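Ceramide very long chain fatty acid hydroxylase SCS7 (Saccharomyces cerevisiae, PDB 4ZR1) hydroxylates the very long chain fatty acids of ceramides, probably at C-2, using molecular oxygen and electrons from cytochrome b5. Local coordinates at residues I40-S45 with L54-P59; R82-G85 with A89-F92; G120-N125 with A214-A219; T192-L197 with G220-Y225. All blocks are in the same frame, centred on the assembly; numbering follows the deposited sequence.

Interactions 1 and 2 belong to a part of the chain that is probably cytoplasmic, and interactions 3 and 4 to the helices that cross the membrane, interaction 3 toward their probable lumenal end. Interaction 1 is a surface contact of loops and a helix start. Interaction 2 is partly buried and touches it. Each of these two turns on one tyrosine, against leucine and asparagine in the first and alanine and proline in the second. Interactions 3 and 4 share helix 211-236, which meets helix 106-125 in interaction 3 and helix 191-208 in interaction 4. Interaction 3 is partly buried, and small side chains bring its helices close. Interaction 4 is buried, and large aromatic rings span a wider spacing beside a bound alkane.

Interaction 1: residues I40-S45 with L54-P59; sequences IATDYS and LDLNRP
Tyr44 and Leu56 carry the apolar part of this contact. CB of Leu56 sits over one face of the Tyr44 ring as a CH-pi contact, offset toward the rim, 3.9 Å from Tyr44 CD1. Leu56 CD1 reaches the same ring atom and also meets Thr42, with Leu56 CD1 4.1 Å from Thr42 CG2. The first torsion of Tyr44 sets CG anti to the carbonyl carbon (chi1 -52°), which places one ring face against Leu56 CB.

A polar neighbour at the edge is Asn57. Its OD1 lies 3.2 Å from Tyr44 CD2, with the amide plane tilted 45° to the ring. No hydrogen bond crosses between the segments.

The bonds within 54-59 shape its loop. A type I turn from Asp55 to Arg58 is closed by Arg58 N to Asp55 O at 2.9 Å. Asp55 OD1 also accepts from Asn57 N at 3.1 Å, from above the carboxylate plane, which makes an Asx turn.

Tyr44 OH bonds to Tyr84 O, and Thr42 OG1 to His83 N. The contact joins the start of helix 44-51, which Asp43 precedes as N-cap, to the loop leading into helix 60-65. Leu56 also packs on Tyr179 of helix 164-179.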
loop_
_atom_site.group_PDB
_atom_site.type_symbol
_atom_site.label_atom_id
_atom_site.label_comp_id
_atom_site.label_asym_id
_atom_site.label_seq_id
_atom_site.Cartn_x
_atom_site.Cartn_y
_atom_site.Cartn_z
ATOM N N ILE A 40 -1.160 19.324 4.888
ATOM C CA ILE A 40 -0.218 20.393 5.203
ATOM C C ILE A 40 1.182 20.073 4.683
ATOM O O ILE A 40 1.815 19.104 5.118
ATOM C CB ILE A 40 -0.127 20.643 6.707
ATOM C CG1 ILE A 40 -1.488 21.073 7.258
ATOM C CG2 ILE A 40 0.934 21.697 6.989
ATOM C CD1 ILE A 40 -1.469 21.387 8.730
ATOM N N ALA A 41 1.659 20.893 3.753
ATOM C CA ALA A 41 2.949 20.656 3.121
ATOM C C ALA A 41 4.082 20.682 4.142
ATOM O O ALA A 41 4.145 21.561 4.994
ATOM C CB ALA A 41 3.204 21.688 2.021
ATOM N N THR A 42 4.966 19.699 4.053
ATOM C CA THR A 42 6.157 19.650 4.885
ATOM C C THR A 42 7.128 20.739 4.452
ATOM O O THR A 42 7.290 20.974 3.257
ATOM C CB THR A 42 6.833 18.251 4.799
ATOM O OG1 THR A 42 6.032 17.284 5.499
ATOM C CG2 THR A 42 8.237 18.265 5.387
ATOM N N ASP A 43 7.734 21.430 5.422
ATOM C CA ASP A 43 8.901 22.280 5.172
ATOM C C ASP A 43 10.104 21.384 4.865
ATOM O O ASP A 43 10.571 20.663 5.745
ATOM C CB ASP A 43 9.186 23.167 6.389
ATOM C CG ASP A 43 10.266 24.215 6.131
ATOM O OD1 ASP A 43 11.068 24.066 5.186
ATOM O OD2 ASP A 43 10.324 25.191 6.905
ATOM N N TYR A 44 10.612 21.425 3.633
ATOM C CA TYR A 44 11.638 20.460 3.223
ATOM C C TYR A 44 12.937 20.652 4.012
ATOM O O TYR A 44 13.419 19.710 4.649
ATOM C CB TYR A 44 11.934 20.553 1.719
ATOM C CG TYR A 44 10.716 20.485 0.815
ATOM C CD1 TYR A 44 9.500 19.991 1.280
ATOM C CD2 TYR A 44 10.788 20.915 -0.512
ATOM C CE1 TYR A 44 8.390 19.938 0.460
ATOM C CE2 TYR A 44 9.684 20.865 -1.341
ATOM C CZ TYR A 44 8.486 20.375 -0.849
ATOM O OH TYR A 44 7.383 20.315 -1.662
ATOM N N SER A 45 13.495 21.864 3.966
ATOM C CA SER A 45 14.732 22.175 4.686
ATOM C C SER A 45 14.662 21.819 6.163
ATOM O O SER A 45 15.565 21.177 6.699
ATOM C CB SER A 45 15.091 23.655 4.551
ATOM O OG SER A 45 15.644 23.936 3.285
ATOM N N LEU A 54 15.598 11.955 4.520
ATOM C CA LEU A 54 15.588 12.243 3.096
ATOM C C LEU A 54 15.259 13.713 2.846
ATOM O O LEU A 54 14.445 14.319 3.549
ATOM C CB LEU A 54 14.577 11.352 2.367
ATOM C CG LEU A 54 14.807 9.838 2.356
ATOM C CD1 LEU A 54 13.605 9.157 1.738
ATOM C CD2 LEU A 54 16.076 9.444 1.608
ATOM N N ASP A 55 15.903 14.278 1.837
ATOM C CA ASP A 55 15.632 15.641 1.422
ATOM C C ASP A 55 14.549 15.599 0.360
ATOM O O ASP A 55 14.813 15.234 -0.788
ATOM C CB ASP A 55 16.912 16.304 0.908
ATOM C CG ASP A 55 16.704 17.745 0.462
ATOM O OD1 ASP A 55 15.593 18.291 0.663
ATOM O OD2 ASP A 55 17.674 18.339 -0.080
ATOM N N LEU A 56 13.329 15.960 0.757
ATOM C CA LEU A 56 12.183 15.959 -0.161
ATOM C C LEU A 56 12.381 16.795 -1.422
ATOM O O LEU A 56 11.694 16.589 -2.413
ATOM C CB LEU A 56 10.933 16.471 0.546
ATOM C CG LEU A 56 10.154 15.507 1.438
ATOM C CD1 LEU A 56 8.887 16.157 1.984
ATOM C CD2 LEU A 56 9.812 14.260 0.659
ATOM N N ASN A 57 13.310 17.741 -1.365
ATOM C CA ASN A 57 13.568 18.661 -2.462
ATOM C C ASN A 57 14.351 17.965 -3.586
ATOM O O ASN A 57 14.387 18.429 -4.733
ATOM C CB ASN A 57 14.333 19.887 -1.959
ATOM C CG ASN A 57 13.924 21.152 -2.673
ATOM O OD1 ASN A 57 12.754 21.350 -2.959
ATOM N ND2 ASN A 57 14.882 22.002 -2.975
ATOM N N ARG A 58 14.943 16.824 -3.261
ATOM C CA ARG A 58 15.823 16.132 -4.188
ATOM C C ARG A 58 15.264 14.739 -4.449
ATOM O O ARG A 58 14.618 14.173 -3.568
ATOM C CB ARG A 58 17.239 16.061 -3.608
ATOM C CG ARG A 58 17.917 17.405 -3.372
ATOM C CD ARG A 58 18.415 17.997 -4.670
ATOM N NE ARG A 58 19.387 19.058 -4.454
ATOM C CZ ARG A 58 19.236 20.316 -4.858
ATOM N NH1 ARG A 58 20.195 21.212 -4.632
ATOM N NH2 ARG A 58 18.142 20.677 -5.501
ATOM N N PRO A 59 15.505 14.184 -5.653
ATOM C CA PRO A 59 14.945 12.860 -5.995
ATOM C C PRO A 59 15.253 11.835 -4.905
ATOM O O PRO A 59 16.398 11.746 -4.452
ATOM C CB PRO A 59 15.644 12.501 -7.315
ATOM C CG PRO A 59 16.008 13.836 -7.928
ATOM C CD PRO A 59 16.311 14.758 -6.749
#

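Interaction 2: residues R82-G85 with A89-F92; sequences RHYG and APLF
The Tyr84 ring lies between Ala89 on one face and, on the other, the ring of Tyr44, whose plane is tilted by about 15° from its own. Ala89 CA stands over the ring centre, 3.6 Å from the Tyr84 centroid and 7° off the normal, as a CH-pi contact. It is so well centred that all six ring carbons of Tyr84 lie 3.7 to 4.0 Å from Ala89 CA. Ala89 N lies over the same face, 3.4 Å from Tyr84 CD2. Ala89 CB lies over this face too, toward the CD1 side, 3.5 Å from Tyr84 CD1. Near the rim, Leu56 O packs 3.4 Å from Tyr84 CE1.

Pro90 continues the contact toward the phenol end. Its CD approaches obliquely, 3.9 Å from Tyr84 OH, and also meets Tyr84 CE1. The side chains of Tyr84 and Pro90 cross at about a right angle. The Tyr84 side chain holds CG anti to the backbone N (chi1 -168°), and this carries the ring across to Ala89. The contact is packing of the ring on the backbone and methyl group of Ala89 and on the Pro90 ring, without a hydrogen bond between the segments.

Both segments lie in the long loop between helix 71-78 and helix 106-125. Arg186 NH1 bonds to Ala89 O, Ala89 and Leu91 rest on Leu60 of helix 60-65, and Leu91 also packs on Phe171 of helix 164-179.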
loop_
_atom_site.group_PDB
_atom_site.type_symbol
_atom_site.label_atom_id
_atom_site.label_comp_id
_atom_site.label_asym_id
_atom_site.label_seq_id
_atom_site.Cartn_x
_atom_site.Cartn_y
_atom_site.Cartn_z
ATOM N N ARG A 82 5.274 12.371 5.693
ATOM C CA ARG A 82 5.456 13.758 5.315
ATOM C C ARG A 82 4.432 14.078 4.231
ATOM O O ARG A 82 3.643 13.217 3.844
ATOM C CB ARG A 82 6.880 14.018 4.812
ATOM C CG ARG A 82 7.915 13.004 5.269
ATOM C CD ARG A 82 8.359 13.206 6.709
ATOM N NE ARG A 82 9.238 12.124 7.141
ATOM C CZ ARG A 82 10.337 12.305 7.863
ATOM N NH1 ARG A 82 11.089 11.272 8.213
ATOM N NH2 ARG A 82 10.689 13.528 8.225
ATOM N N HIS A 83 4.441 15.313 3.745
ATOM C CA HIS A 83 3.576 15.709 2.642
ATOM C C HIS A 83 4.327 16.667 1.717
ATOM O O HIS A 83 4.854 17.686 2.164
ATOM C CB HIS A 83 2.284 16.354 3.168
ATOM C CG HIS A 83 1.251 16.587 2.108
ATOM N ND1 HIS A 83 0.666 15.560 1.397
ATOM C CD2 HIS A 83 0.712 17.731 1.626
ATOM C CE1 HIS A 83 -0.189 16.061 0.525
ATOM N NE2 HIS A 83 -0.184 17.376 0.646
ATOM N N TYR A 84 4.378 16.336 0.431
ATOM C CA TYR A 84 5.081 17.172 -0.547
ATOM C C TYR A 84 4.315 18.444 -0.899
ATOM O O TYR A 84 4.892 19.410 -1.395
ATOM C CB TYR A 84 5.356 16.378 -1.821
ATOM C CG TYR A 84 6.319 17.050 -2.767
ATOM C CD1 TYR A 84 7.682 17.103 -2.480
ATOM C CD2 TYR A 84 5.878 17.610 -3.956
ATOM C CE1 TYR A 84 8.577 17.718 -3.344
ATOM C CE2 TYR A 84 6.769 18.221 -4.829
ATOM C CZ TYR A 84 8.116 18.273 -4.514
ATOM O OH TYR A 84 9.001 18.881 -5.369
ATOM N N GLY A 85 3.012 18.441 -0.638
ATOM C CA GLY A 85 2.154 19.539 -1.033
ATOM C C GLY A 85 1.238 19.114 -2.158
ATOM O O GLY A 85 0.901 17.939 -2.280
ATOM N N ALA A 89 6.318 14.389 -5.088
ATOM C CA ALA A 89 7.777 14.368 -4.896
ATOM C C ALA A 89 8.497 13.582 -5.987
ATOM O O ALA A 89 7.998 12.574 -6.473
ATOM C CB ALA A 89 8.125 13.787 -3.531
ATOM N N PRO A 90 9.678 14.054 -6.387
ATOM C CA PRO A 90 10.420 13.350 -7.435
ATOM C C PRO A 90 11.080 12.069 -6.920
ATOM O O PRO A 90 11.697 12.083 -5.853
ATOM C CB PRO A 90 11.471 14.377 -7.855
ATOM C CG PRO A 90 11.714 15.183 -6.599
ATOM C CD PRO A 90 10.380 15.265 -5.915
ATOM N N LEU A 91 10.944 10.972 -7.660
ATOM C CA LEU A 91 11.637 9.740 -7.297
ATOM C C LEU A 91 12.927 9.604 -8.099
ATOM O O LEU A 91 13.955 9.197 -7.560
ATOM C CB LEU A 91 10.739 8.505 -7.502
ATOM C CG LEU A 91 9.470 8.433 -6.642
ATOM C CD1 LEU A 91 8.867 7.039 -6.644
ATOM C CD2 LEU A 91 9.740 8.877 -5.235
ATOM N N PHE A 92 12.861 9.948 -9.385
ATOM C CA PHE A 92 14.023 9.923 -10.271
ATOM C C PHE A 92 14.462 11.331 -10.645
ATOM O O PHE A 92 15.658 11.623 -10.706
ATOM C CB PHE A 92 13.728 9.151 -11.557
ATOM C CG PHE A 92 13.595 7.673 -11.375
ATOM C CD1 PHE A 92 14.720 6.868 -11.283
ATOM C CD2 PHE A 92 12.342 7.077 -11.347
ATOM C CE1 PHE A 92 14.598 5.497 -11.139
ATOM C CE2 PHE A 92 12.212 5.706 -11.202
ATOM C CZ PHE A 92 13.336 4.917 -11.100
#

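Interaction 3: residues G120-N125 with A214-A219; sequences GVALKN and AYAGFA
Val121 and Ala122 of TM1 meet Tyr215 and Ala216 of TM4 in an antiparallel helix pair at what is probably the lumenal end of the membrane domain. The axes of the two segments come within 8.1 Å, with their directions 147° apart. Small residues allow this approach. Ala122 CB lies 3.7 Å from Ala216 CB and 3.9 Å from Tyr215 CB.

Beside the two alanines the larger groups pack. Val121 CG1 stands over the centre of the Tyr215 ring, 3.8 Å from its centroid and 8° off the normal, in a CH-pi contact. Val121 CB is 3.8 Å from Tyr215 CD1. In Val121 the CG1 branch is anti to the backbone N (chi1 169°), and this branch is the one that meets the ring.

With an alanine in place of Tyr215, the methyl of Val121 would probably lose the ring face it rests on, leaving a gap beside the Ala122-Ala216 contact where the ring had been.

The ring of Tyr215 also meets Phe206 edge-to-face and lies against His118. Asn125 ND2 bonds back to Val121 O at 2.6 Å. Lys124 N reaches the same oxygen from the opposite face of the carbonyl. Two donors thus grip this one carbonyl. No hydrogen bond crosses between the two segments, so this contact rests on close apolar packing, as suits a meeting of membrane helices.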
loop_
_atom_site.group_PDB
_atom_site.type_symbol
_atom_site.label_atom_id
_atom_site.label_comp_id
_atom_site.label_asym_id
_atom_site.label_seq_id
_atom_site.Cartn_x
_atom_site.Cartn_y
_atom_site.Cartn_z
ATOM N N GLY A 120 -15.587 -14.232 -18.939
ATOM C CA GLY A 120 -16.392 -14.519 -20.114
ATOM C C GLY A 120 -16.048 -15.858 -20.751
ATOM O O GLY A 120 -16.941 -16.572 -21.198
ATOM N N VAL A 121 -14.756 -16.190 -20.788
ATOM C CA VAL A 121 -14.281 -17.473 -21.292
ATOM C C VAL A 121 -14.847 -18.619 -20.465
ATOM O O VAL A 121 -15.359 -19.601 -21.005
ATOM C CB VAL A 121 -12.737 -17.572 -21.263
ATOM C CG1 VAL A 121 -12.288 -19.005 -21.539
ATOM C CG2 VAL A 121 -12.105 -16.600 -22.251
ATOM N N ALA A 122 -14.740 -18.487 -19.149
ATOM C CA ALA A 122 -15.256 -19.493 -18.237
ATOM C C ALA A 122 -16.767 -19.718 -18.416
ATOM O O ALA A 122 -17.242 -20.852 -18.348
ATOM C CB ALA A 122 -14.942 -19.099 -16.804
ATOM N N LEU A 123 -17.513 -18.646 -18.664
ATOM C CA LEU A 123 -18.968 -18.735 -18.790
ATOM C C LEU A 123 -19.434 -19.355 -20.115
ATOM O O LEU A 123 -20.630 -19.518 -20.325
ATOM C CB LEU A 123 -19.602 -17.349 -18.631
ATOM C CG LEU A 123 -19.563 -16.739 -17.229
ATOM C CD1 LEU A 123 -19.931 -15.265 -17.277
ATOM C CD2 LEU A 123 -20.498 -17.479 -16.288
ATOM N N LYS A 124 -18.507 -19.706 -20.999
ATOM C CA LYS A 124 -18.866 -20.322 -22.282
ATOM C C LYS A 124 -18.371 -21.779 -22.317
ATOM O O LYS A 124 -18.691 -22.544 -23.218
ATOM C CB LYS A 124 -18.269 -19.496 -23.433
ATOM C CG LYS A 124 -18.180 -20.093 -24.874
ATOM C CD LYS A 124 -19.378 -20.894 -25.415
ATOM C CE LYS A 124 -19.132 -21.343 -26.846
ATOM N NZ LYS A 124 -17.793 -22.012 -26.944
ATOM N N ASN A 125 -17.624 -22.195 -21.306
ATOM C CA ASN A 125 -17.023 -23.520 -21.354
ATOM C C ASN A 125 -17.265 -24.319 -20.093
ATOM O O ASN A 125 -16.679 -25.388 -19.886
ATOM C CB ASN A 125 -15.533 -23.385 -21.614
ATOM C CG ASN A 125 -15.244 -22.684 -22.921
ATOM O OD1 ASN A 125 -15.299 -23.302 -23.981
ATOM N ND2 ASN A 125 -14.956 -21.383 -22.858
ATOM N N ALA A 214 -9.726 -21.990 -13.661
ATOM C CA ALA A 214 -8.687 -20.995 -13.449
ATOM C C ALA A 214 -9.131 -19.666 -14.031
ATOM O O ALA A 214 -8.907 -18.626 -13.427
ATOM C CB ALA A 214 -7.381 -21.440 -14.063
ATOM N N TYR A 215 -9.775 -19.706 -15.195
ATOM C CA TYR A 215 -10.323 -18.500 -15.796
ATOM C C TYR A 215 -11.259 -17.788 -14.838
ATOM O O TYR A 215 -11.105 -16.590 -14.590
ATOM C CB TYR A 215 -11.049 -18.825 -17.098
ATOM C CG TYR A 215 -10.106 -18.972 -18.262
ATOM C CD1 TYR A 215 -9.670 -17.860 -18.973
ATOM C CD2 TYR A 215 -9.631 -20.220 -18.639
ATOM C CE1 TYR A 215 -8.799 -17.986 -20.022
ATOM C CE2 TYR A 215 -8.759 -20.356 -19.694
ATOM C CZ TYR A 215 -8.348 -19.235 -20.379
ATOM O OH TYR A 215 -7.479 -19.378 -21.431
ATOM N N ALA A 216 -12.213 -18.532 -14.288
ATOM C CA ALA A 216 -13.199 -17.968 -13.367
ATOM C C ALA A 216 -12.559 -17.560 -12.045
ATOM O O ALA A 216 -12.868 -16.502 -11.497
ATOM C CB ALA A 216 -14.320 -18.965 -13.120
ATOM N N GLY A 217 -11.672 -18.409 -11.532
ATOM C CA GLY A 217 -10.994 -18.144 -10.275
ATOM C C GLY A 217 -10.057 -16.950 -10.360
ATOM O O GLY A 217 -10.069 -16.081 -9.487
ATOM N N PHE A 218 -9.236 -16.905 -11.407
ATOM C CA PHE A 218 -8.333 -15.784 -11.601
ATOM C C PHE A 218 -9.104 -14.489 -11.840
ATOM O O PHE A 218 -8.700 -13.429 -11.357
ATOM C CB PHE A 218 -7.378 -16.030 -12.775
ATOM C CG PHE A 218 -6.469 -14.875 -13.054
ATOM C CD1 PHE A 218 -5.403 -14.595 -12.201
ATOM C CD2 PHE A 218 -6.682 -14.053 -14.152
ATOM C CE1 PHE A 218 -4.555 -13.514 -12.444
ATOM C CE2 PHE A 218 -5.832 -12.972 -14.405
ATOM C CZ PHE A 218 -4.774 -12.703 -13.543
ATOM N N ALA A 219 -10.206 -14.567 -12.585
ATOM C CA ALA A 219 -10.979 -13.365 -12.861
ATOM C C ALA A 219 -11.419 -12.737 -11.541
ATOM O O ALA A 219 -11.354 -11.520 -11.372
ATOM C CB ALA A 219 -12.180 -13.678 -13.746
#

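Interaction 4: residues T192-L197 with G220-Y225; sequences TLFVIL and GGLFGY. With TRD (tridecane), chain K.
The backbone bond from Gly224 N to Gly220 O, at 2.9 Å, belongs to the helical turn that carries Tyr225 to the ring of Phe194. Tyr225 N bonds in turn to Gly221 O.

The two rings stack face to face, centroids of Phe194 and Tyr225 4.2 Å apart and planes at 23°. The stack is offset. Phe194 CE1 lies over the centre of the Tyr225 ring, 3.6 Å from Tyr225 CG, and the side chains point in opposite directions. Phe194 has CG anti to the backbone N (chi1 174°), which carries its ring over to Tyr225. Leu222 CD1 touches the far end of the same ring, 3.6 Å from Phe194 CZ.

The contact joins TM3 and TM4 and forms part of the wall of a tridecane pocket. TRD C3 approaches Phe194 CE1 obliquely at 3.6 Å. Gly221 has no side chain, and the alkane passes close to the helix, TRD C7 3.5 Å from Gly221 CA.

A serine in place of Tyr225 would probably leave that face of Phe194 without the ring it stacks on, and the Phe194 ring freer to turn beside the alkane. Tyr225 OH makes a weak hydrogen bond to Asp229. The Tyr225 side chain is about 8 Å from that of His232, a ligand of the second zinc ion.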
loop_
_atom_site.group_PDB
_atom_site.type_symbol
_atom_site.label_atom_id
_atom_site.label_comp_id
_atom_site.label_asym_id
_atom_site.label_seq_id
_atom_site.Cartn_x
_atom_site.Cartn_y
_atom_site.Cartn_z
ATOM N N THR A 192 3.118 -1.827 -14.160
ATOM C CA THR A 192 4.458 -2.389 -14.283
ATOM C C THR A 192 4.823 -3.218 -13.051
ATOM O O THR A 192 5.284 -4.352 -13.176
ATOM C CB THR A 192 5.511 -1.286 -14.497
ATOM O OG1 THR A 192 5.216 -0.575 -15.706
ATOM C CG2 THR A 192 6.888 -1.887 -14.613
ATOM N N LEU A 193 4.610 -2.673 -11.857
ATOM C CA LEU A 193 4.884 -3.464 -10.662
ATOM C C LEU A 193 3.833 -4.540 -10.436
ATOM O O LEU A 193 4.166 -5.637 -9.982
ATOM C CB LEU A 193 4.982 -2.602 -9.402
ATOM C CG LEU A 193 6.148 -1.625 -9.259
ATOM C CD1 LEU A 193 6.126 -0.992 -7.868
ATOM C CD2 LEU A 193 7.490 -2.278 -9.553
ATOM N N PHE A 194 2.566 -4.238 -10.732
ATOM C CA PHE A 194 1.514 -5.213 -10.471
ATOM C C PHE A 194 1.750 -6.514 -11.252
ATOM O O PHE A 194 1.569 -7.613 -10.721
ATOM C CB PHE A 194 0.134 -4.654 -10.800
ATOM C CG PHE A 194 -0.954 -5.682 -10.665
ATOM C CD1 PHE A 194 -1.410 -6.060 -9.409
ATOM C CD2 PHE A 194 -1.481 -6.312 -11.783
ATOM C CE1 PHE A 194 -2.375 -7.036 -9.269
ATOM C CE2 PHE A 194 -2.458 -7.290 -11.649
ATOM C CZ PHE A 194 -2.901 -7.653 -10.392
ATOM N N VAL A 195 2.174 -6.377 -12.502
ATOM C CA VAL A 195 2.449 -7.517 -13.369
ATOM C C VAL A 195 3.515 -8.460 -12.791
ATOM O O VAL A 195 3.360 -9.682 -12.825
ATOM C CB VAL A 195 2.882 -7.028 -14.760
ATOM C CG1 VAL A 195 3.391 -8.180 -15.606
ATOM C CG2 VAL A 195 1.723 -6.302 -15.442
ATOM N N ILE A 196 4.589 -7.887 -12.258
ATOM C CA ILE A 196 5.647 -8.658 -11.606
ATOM C C ILE A 196 5.140 -9.485 -10.418
ATOM O O ILE A 196 5.603 -10.603 -10.195
ATOM C CB ILE A 196 6.766 -7.734 -11.087
ATOM C CG1 ILE A 196 7.387 -6.923 -12.215
ATOM C CG2 ILE A 196 7.826 -8.523 -10.380
ATOM C CD1 ILE A 196 8.296 -5.809 -11.693
ATOM N N LEU A 197 4.202 -8.929 -9.653
ATOM C CA LEU A 197 3.692 -9.588 -8.441
ATOM C C LEU A 197 2.596 -10.586 -8.770
ATOM O O LEU A 197 2.492 -11.645 -8.160
ATOM C CB LEU A 197 3.152 -8.552 -7.458
ATOM C CG LEU A 197 4.132 -7.500 -6.950
ATOM C CD1 LEU A 197 3.371 -6.377 -6.283
ATOM C CD2 LEU A 197 5.102 -8.126 -5.965
ATOM N N GLY A 220 -11.841 -13.582 -10.602
ATOM C CA GLY A 220 -12.290 -13.132 -9.296
ATOM C C GLY A 220 -11.189 -12.518 -8.438
ATOM O O GLY A 220 -11.363 -11.442 -7.868
ATOM N N GLY A 221 -10.062 -13.213 -8.335
ATOM C CA GLY A 221 -8.913 -12.695 -7.624
ATOM C C GLY A 221 -8.464 -11.353 -8.186
ATOM O O GLY A 221 -8.110 -10.435 -7.434
ATOM N N LEU A 222 -8.496 -11.229 -9.513
ATOM C CA LEU A 222 -8.085 -9.993 -10.158
ATOM C C LEU A 222 -9.085 -8.871 -9.859
ATOM O O LEU A 222 -8.676 -7.737 -9.565
ATOM C CB LEU A 222 -7.929 -10.195 -11.666
ATOM C CG LEU A 222 -7.410 -8.978 -12.428
ATOM C CD1 LEU A 222 -6.071 -8.564 -11.886
ATOM C CD2 LEU A 222 -7.310 -9.297 -13.896
ATOM N N PHE A 223 -10.381 -9.193 -9.915
ATOM C CA PHE A 223 -11.444 -8.224 -9.613
ATOM C C PHE A 223 -11.332 -7.731 -8.173
ATOM O O PHE A 223 -11.551 -6.557 -7.879
ATOM C CB PHE A 223 -12.824 -8.844 -9.847
ATOM C CG PHE A 223 -13.974 -7.949 -9.463
ATOM C CD1 PHE A 223 -14.377 -6.912 -10.293
ATOM C CD2 PHE A 223 -14.658 -8.148 -8.278
ATOM C CE1 PHE A 223 -15.429 -6.092 -9.941
ATOM C CE2 PHE A 223 -15.714 -7.338 -7.928
ATOM C CZ PHE A 223 -16.103 -6.309 -8.762
ATOM N N GLY A 224 -10.985 -8.650 -7.282
ATOM C CA GLY A 224 -10.778 -8.325 -5.890
ATOM C C GLY A 224 -9.622 -7.370 -5.721
ATOM O O GLY A 224 -9.703 -6.456 -4.904
ATOM N N TYR A 225 -8.555 -7.568 -6.497
ATOM C CA TYR A 225 -7.422 -6.646 -6.455
ATOM C C TYR A 225 -7.852 -5.230 -6.841
ATOM O O TYR A 225 -7.488 -4.257 -6.172
ATOM C CB TYR A 225 -6.280 -7.088 -7.376
ATOM C CG TYR A 225 -5.446 -5.896 -7.760
ATOM C CD1 TYR A 225 -4.595 -5.298 -6.832
ATOM C CD2 TYR A 225 -5.551 -5.320 -9.029
ATOM C CE1 TYR A 225 -3.853 -4.170 -7.165
ATOM C CE2 TYR A 225 -4.816 -4.189 -9.366
ATOM C CZ TYR A 225 -3.971 -3.620 -8.426
ATOM O OH TYR A 225 -3.248 -2.502 -8.742
HETATM C C1 TRD K . -0.632 -8.475 -5.858
HETATM C C2 TRD K . -0.888 -9.814 -6.540
HETATM C C3 TRD K . -2.334 -9.875 -7.012
HETATM C C4 TRD K . -2.778 -11.294 -7.321
HETATM C C5 TRD K . -4.167 -11.284 -7.940
HETATM C C6 TRD K . -4.512 -12.667 -8.450
HETATM C C7 TRD K . -5.442 -13.380 -7.483
HETATM C C8 TRD K . -5.370 -14.894 -7.640
HETATM C C9 TRD K . -6.691 -15.531 -7.226
HETATM C C10 TRD K . -6.638 -17.048 -7.183
HETATM C C11 TRD K . -8.006 -17.623 -6.860
HETATM C C12 TRD K . -7.972 -19.144 -6.887
HETATM C C13 TRD K . -9.348 -19.771 -6.686
#